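Local coordinates for proteasome chaperone 3 (Saccharomyces cerevisiae, PDB 2Z5B), which pairs with Poc4 in a heterodimeric chaperone that assists 20S proteasome assembly by facilitating formation of the alpha-ring, at residues D49-K57 against D94-D103. Sequence-based numbering, arbitrary orientation.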
ATOM      1  N   ASP B  49      -1.046  -9.768  -3.650  1.00 37.28           N
ATOM      2  CA  ASP B  49      -1.640 -10.007  -4.978  1.00 37.75           C
ATOM      3  C   ASP B  49      -2.986  -9.311  -5.200  1.00 37.28           C
ATOM      4  O   ASP B  49      -3.556  -9.377  -6.289  1.00 37.14           O
ATOM      5  CB  ASP B  49      -1.793 -11.525  -5.212  1.00 38.55           C
ATOM      6  CG  ASP B  49      -2.804 -12.177  -4.262  1.00 40.47           C
ATOM      7  OD1 ASP B  49      -3.487 -11.460  -3.501  1.00 42.11           O
ATOM      8  OD2 ASP B  49      -2.918 -13.424  -4.274  1.00 44.76           O
ATOM      9  N   SER B  50      -3.498  -8.654  -4.167  1.00 36.32           N
ATOM     10  CA  SER B  50      -4.790  -7.974  -4.252  1.00 36.39           C
ATOM     11  C   SER B  50      -4.694  -6.563  -3.706  1.00 35.21           C
ATOM     12  O   SER B  50      -3.808  -6.267  -2.906  1.00 35.97           O
ATOM     13  CB  SER B  50      -5.856  -8.765  -3.478  1.00 36.68           C
ATOM     14  OG  SER B  50      -5.796 -10.155  -3.795  1.00 39.58           O
ATOM     15  N   THR B  51      -5.582  -5.683  -4.146  1.00 33.68           N
ATOM     16  CA  THR B  51      -5.648  -4.321  -3.609  1.00 33.04           C
ATOM     17  C   THR B  51      -7.094  -3.858  -3.581  1.00 32.76           C
ATOM     18  O   THR B  51      -7.833  -4.040  -4.560  1.00 32.70           O
ATOM     19  CB  THR B  51      -4.773  -3.313  -4.406  1.00 32.29           C
ATOM     20  OG1 THR B  51      -3.388  -3.663  -4.282  1.00 33.71           O
ATOM     21  CG2 THR B  51      -4.963  -1.887  -3.897  1.00 32.61           C
ATOM     22  N   TYR B  52      -7.481  -3.251  -2.463  1.00 32.60           N
ATOM     23  CA  TYR B  52      -8.833  -2.756  -2.254  1.00 33.18           C
ATOM     24  C   TYR B  52      -8.808  -1.341  -1.734  1.00 33.96           C
ATOM     25  O   TYR B  52      -7.940  -0.974  -0.939  1.00 33.58           O
ATOM     26  CB  TYR B  52      -9.595  -3.652  -1.263  1.00 33.71           C
ATOM     27  CG  TYR B  52      -9.559  -5.107  -1.661  1.00 33.92           C
ATOM     28  CD1 TYR B  52     -10.458  -5.623  -2.601  1.00 34.40           C
ATOM     29  CD2 TYR B  52      -8.588  -5.957  -1.138  1.00 35.17           C
ATOM     30  CE1 TYR B  52     -10.389  -6.968  -2.994  1.00 33.62           C
ATOM     31  CE2 TYR B  52      -8.523  -7.288  -1.510  1.00 35.01           C
ATOM     32  CZ  TYR B  52      -9.424  -7.789  -2.430  1.00 34.21           C
ATOM     33  OH  TYR B  52      -9.322  -9.121  -2.777  1.00 35.44           O
ATOM     34  N   GLU B  53      -9.763  -0.547  -2.196  1.00 34.60           N
ATOM     35  CA  GLU B  53      -9.973   0.778  -1.664  1.00 37.06           C
ATOM     36  C   GLU B  53     -11.209   0.751  -0.771  1.00 37.94           C
ATOM     37  O   GLU B  53     -12.300   0.353  -1.206  1.00 37.58           O
ATOM     38  CB  GLU B  53     -10.101   1.806  -2.800  1.00 36.67           C
ATOM     39  CG  GLU B  53     -10.152   3.247  -2.321  1.00 38.74           C
ATOM     40  CD  GLU B  53     -10.001   4.264  -3.438  1.00 39.62           C
ATOM     41  OE1 GLU B  53     -10.516   4.042  -4.562  1.00 42.17           O
ATOM     42  OE2 GLU B  53      -9.363   5.306  -3.184  1.00 44.17           O
ATOM     43  N   VAL B  54     -11.009   1.142   0.488  1.00 38.82           N
ATOM     44  CA  VAL B  54     -12.074   1.208   1.480  1.00 40.16           C
ATOM     45  C   VAL B  54     -12.341   2.681   1.819  1.00 41.27           C
ATOM     46  O   VAL B  54     -11.461   3.381   2.333  1.00 40.42           O
ATOM     47  CB  VAL B  54     -11.712   0.383   2.754  1.00 40.00           C
ATOM     48  CG1 VAL B  54     -12.973   0.051   3.573  1.00 40.22           C
ATOM     49  CG2 VAL B  54     -10.981  -0.904   2.373  1.00 40.48           C
ATOM     50  N   SER B  55     -13.546   3.157   1.502  1.00 42.75           N
ATOM     51  CA  SER B  55     -13.935   4.534   1.819  1.00 44.99           C
ATOM     52  C   SER B  55     -15.307   4.608   2.496  1.00 46.76           C
ATOM     53  O   SER B  55     -16.185   3.788   2.229  1.00 46.20           O
ATOM     54  CB  SER B  55     -13.900   5.427   0.572  1.00 44.90           C
ATOM     55  OG  SER B  55     -14.789   4.957  -0.424  1.00 45.60           O
ATOM     56  N   SER B  56     -15.473   5.593   3.375  1.00 49.24           N
ATOM     57  CA  SER B  56     -16.695   5.729   4.164  1.00 52.25           C
ATOM     58  C   SER B  56     -17.863   6.265   3.348  1.00 54.19           C
ATOM     59  O   SER B  56     -17.703   7.203   2.561  1.00 54.61           O
ATOM     60  CB  SER B  56     -16.457   6.619   5.387  1.00 52.35           C
ATOM     61  OG  SER B  56     -16.043   7.916   4.997  1.00 53.30           O
ATOM     62  N   LYS B  57     -19.035   5.658   3.547  1.00 56.52           N
ATOM     63  CA  LYS B  57     -20.282   6.133   2.953  1.00 58.69           C
ATOM     64  C   LYS B  57     -20.760   7.417   3.643  1.00 59.93           C
ATOM     65  O   LYS B  57     -21.262   7.366   4.775  1.00 60.32           O
ATOM     66  CB  LYS B  57     -21.364   5.046   3.051  1.00 58.96           C
ATOM     67  CG  LYS B  57     -21.699   4.328   1.753  1.00 59.75           C
ATOM     68  CD  LYS B  57     -20.667   3.279   1.365  1.00 61.43           C
ATOM     69  CE  LYS B  57     -21.212   2.342   0.288  1.00 62.06           C
ATOM     70  NZ  LYS B  57     -21.546   3.036  -0.997  1.00 63.61           N
ATOM     71  N   ASP B  94     -20.761   2.375   7.709  1.00 49.08           N
ATOM     72  CA  ASP B  94     -20.700   1.640   6.457  1.00 48.00           C
ATOM     73  C   ASP B  94     -19.615   2.151   5.526  1.00 47.32           C
ATOM     74  O   ASP B  94     -19.324   3.346   5.501  1.00 47.26           O
ATOM     75  CB  ASP B  94     -22.053   1.656   5.760  1.00 48.00           C
ATOM     76  CG  ASP B  94     -23.060   0.756   6.443  1.00 48.54           C
ATOM     77  OD1 ASP B  94     -22.704  -0.398   6.783  1.00 45.90           O
ATOM     78  OD2 ASP B  94     -24.201   1.213   6.651  1.00 50.90           O
ATOM     79  N   TYR B  95     -19.026   1.228   4.772  1.00 46.24           N
ATOM     80  CA  TYR B  95     -17.963   1.540   3.832  1.00 45.55           C
ATOM     81  C   TYR B  95     -18.257   0.973   2.452  1.00 45.25           C
ATOM     82  O   TYR B  95     -19.063   0.045   2.288  1.00 44.95           O
ATOM     83  CB  TYR B  95     -16.608   1.006   4.330  1.00 45.55           C
ATOM     84  CG  TYR B  95     -16.163   1.595   5.647  1.00 45.09           C
ATOM     85  CD1 TYR B  95     -16.650   1.090   6.853  1.00 44.63           C
ATOM     86  CD2 TYR B  95     -15.268   2.658   5.689  1.00 45.69           C
ATOM     87  CE1 TYR B  95     -16.266   1.626   8.060  1.00 44.66           C
ATOM     88  CE2 TYR B  95     -14.864   3.198   6.898  1.00 46.45           C
ATOM     89  CZ  TYR B  95     -15.376   2.671   8.080  1.00 45.56           C
ATOM     90  OH  TYR B  95     -14.996   3.192   9.283  1.00 46.17           O
ATOM     91  N   GLN B  96     -17.602   1.567   1.464  1.00 44.71           N
ATOM     92  CA  GLN B  96     -17.573   1.064   0.108  1.00 44.49           C
ATOM     93  C   GLN B  96     -16.211   0.386  -0.070  1.00 43.46           C
ATOM     94  O   GLN B  96     -15.167   1.016   0.141  1.00 42.60           O
ATOM     95  CB  GLN B  96     -17.735   2.245  -0.863  1.00 44.82           C
ATOM     96  CG  GLN B  96     -17.786   1.886  -2.344  1.00 46.24           C
ATOM     97  CD  GLN B  96     -17.782   3.112  -3.251  1.00 46.75           C
ATOM     98  OE1 GLN B  96     -18.797   3.438  -3.871  1.00 51.19           O
ATOM     99  NE2 GLN B  96     -16.640   3.794  -3.332  1.00 48.42           N
ATOM    100  N   VAL B  97     -16.227  -0.900  -0.413  1.00 42.30           N
ATOM    101  CA  VAL B  97     -15.003  -1.637  -0.725  1.00 42.00           C
ATOM    102  C   VAL B  97     -14.903  -1.864  -2.232  1.00 41.92           C
ATOM    103  O   VAL B  97     -15.726  -2.564  -2.826  1.00 42.04           O
ATOM    104  CB  VAL B  97     -14.920  -2.992   0.015  1.00 41.76           C
ATOM    105  CG1 VAL B  97     -13.655  -3.761  -0.405  1.00 41.66           C
ATOM    106  CG2 VAL B  97     -14.952  -2.781   1.523  1.00 41.56           C
ATOM    107  N   VAL B  98     -13.894  -1.257  -2.841  1.00 41.45           N
ATOM    108  CA  VAL B  98     -13.661  -1.401  -4.282  1.00 41.16           C
ATOM    109  C   VAL B  98     -12.389  -2.205  -4.531  1.00 40.34           C
ATOM    110  O   VAL B  98     -11.316  -1.876  -4.019  1.00 39.60           O
ATOM    111  CB  VAL B  98     -13.580  -0.027  -4.992  1.00 41.11           C
ATOM    112  CG1 VAL B  98     -13.349  -0.195  -6.501  1.00 42.99           C
ATOM    113  CG2 VAL B  98     -14.838   0.776  -4.754  1.00 42.29           C
ATOM    114  N   THR B  99     -12.532  -3.248  -5.333  1.00 39.67           N
ATOM    115  CA  THR B  99     -11.451  -4.115  -5.717  1.00 39.73           C
ATOM    116  C   THR B  99     -10.686  -3.476  -6.873  1.00 39.59           C
ATOM    117  O   THR B  99     -11.250  -3.249  -7.954  1.00 39.71           O
ATOM    118  CB  THR B  99     -11.996  -5.487  -6.140  1.00 39.72           C
ATOM    119  OG1 THR B  99     -12.768  -6.038  -5.069  1.00 40.55           O
ATOM    120  CG2 THR B  99     -10.867  -6.449  -6.477  1.00 39.96           C
ATOM    121  N   LYS B 100      -9.410  -3.179  -6.632  1.00 38.61           N
ATOM    122  CA  LYS B 100      -8.541  -2.587  -7.658  1.00 38.38           C
ATOM    123  C   LYS B 100      -7.707  -3.670  -8.337  1.00 38.15           C
ATOM    124  O   LYS B 100      -7.340  -3.539  -9.507  1.00 38.14           O
ATOM    125  CB  LYS B 100      -7.642  -1.482  -7.076  1.00 37.89           C
ATOM    126  CG  LYS B 100      -8.369  -0.349  -6.370  1.00 38.97           C
ATOM    127  CD  LYS B 100      -9.330   0.393  -7.322  1.00 42.11           C
ATOM    128  CE  LYS B 100      -9.984   1.567  -6.637  1.00 45.71           C
ATOM    129  NZ  LYS B 100      -9.099   2.766  -6.647  1.00 47.86           N
ATOM    130  N   LEU B 101      -7.426  -4.737  -7.603  1.00 38.22           N
ATOM    131  CA  LEU B 101      -6.608  -5.842  -8.091  1.00 39.32           C
ATOM    132  C   LEU B 101      -7.004  -7.097  -7.331  1.00 40.73           C
ATOM    133  O   LEU B 101      -7.141  -7.055  -6.112  1.00 39.58           O
ATOM    134  CB  LEU B 101      -5.116  -5.539  -7.872  1.00 39.00           C
ATOM    135  CG  LEU B 101      -4.107  -6.470  -8.541  1.00 39.35           C
ATOM    136  CD1 LEU B 101      -4.102  -6.300 -10.070  1.00 39.80           C
ATOM    137  CD2 LEU B 101      -2.715  -6.239  -7.974  1.00 38.95           C
ATOM    138  N   GLY B 102      -7.209  -8.201  -8.048  1.00 42.29           N
ATOM    139  CA  GLY B 102      -7.630  -9.462  -7.424  1.00 45.31           C
ATOM    140  C   GLY B 102      -9.126  -9.753  -7.544  1.00 47.27           C
ATOM    141  O   GLY B 102      -9.825  -9.136  -8.350  1.00 47.69           O
ATOM    142  N   ASP B 103      -9.619 -10.682  -6.723  1.00 49.35           N
ATOM    143  CA  ASP B 103     -11.020 -11.132  -6.783  1.00 51.18           C
ATOM    144  C   ASP B 103     -12.001 -10.093  -6.238  1.00 51.92           C
ATOM    145  O   ASP B 103     -11.887  -9.656  -5.091  1.00 52.21           O
ATOM    146  CB  ASP B 103     -11.189 -12.456  -6.033  1.00 51.71           C
ATOM    147  CG  ASP B 103     -12.453 -13.191  -6.428  1.00 53.07           C
ATOM    148  OD1 ASP B 103     -13.451 -13.096  -5.683  1.00 55.58           O
ATOM    149  OD2 ASP B 103     -12.449 -13.862  -7.488  1.00 55.46           O
TER
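Strand 50-56 pairs antiparallel with strand 95-99, and a classic beta bulge carries the pairing on from T99 to L101, opposite T51. Strand 95-99 is the outermost on this side of the chain's mixed sheet. Strand 50-56 lies between it and strand 140-145.

Backbone bonds hold the ladder. E53 and V98 exchange a reciprocal pair, and so do S55 and Q96. K57 N to D94 O, at 3.0 Å, closes one end. At the bulge, K100 and L101 both face T51. T51 O accepts two N-H groups, from K100 N at 2.7 Å and L101 N at 3.1 Å.

Charge pairing occurs on the T51 and E53 face. K100 NZ forms a salt bridge with E53 OE1 at 2.8 Å, approaching from above the carboxylate plane, 58° out of it. The K100 chain bends at chi2 (-61°) and chi4 (83°), which carries CE across to E53 CB. K100 NZ also bonds L88 O of the YPL144W chain, so this face takes part in the heterodimer interface. A methionine in place of K100 would probably leave the E53 carboxylate without its cationic mate and the L88 carbonyl without this donor.

Y52, V54, V97 and T99 share the other face, where Y52 and V54 pack on helix 109-124. V54 CG1 meets V97 CG2 at 4.0 Å, the two side chains side by side. V54 CG1 also touches Y95 CB, at 3.8 Å. The Y52 ring runs beside T99, and T99 OG1 lies at the ring edge, in plane, 3.3 Å from Y52 CE1.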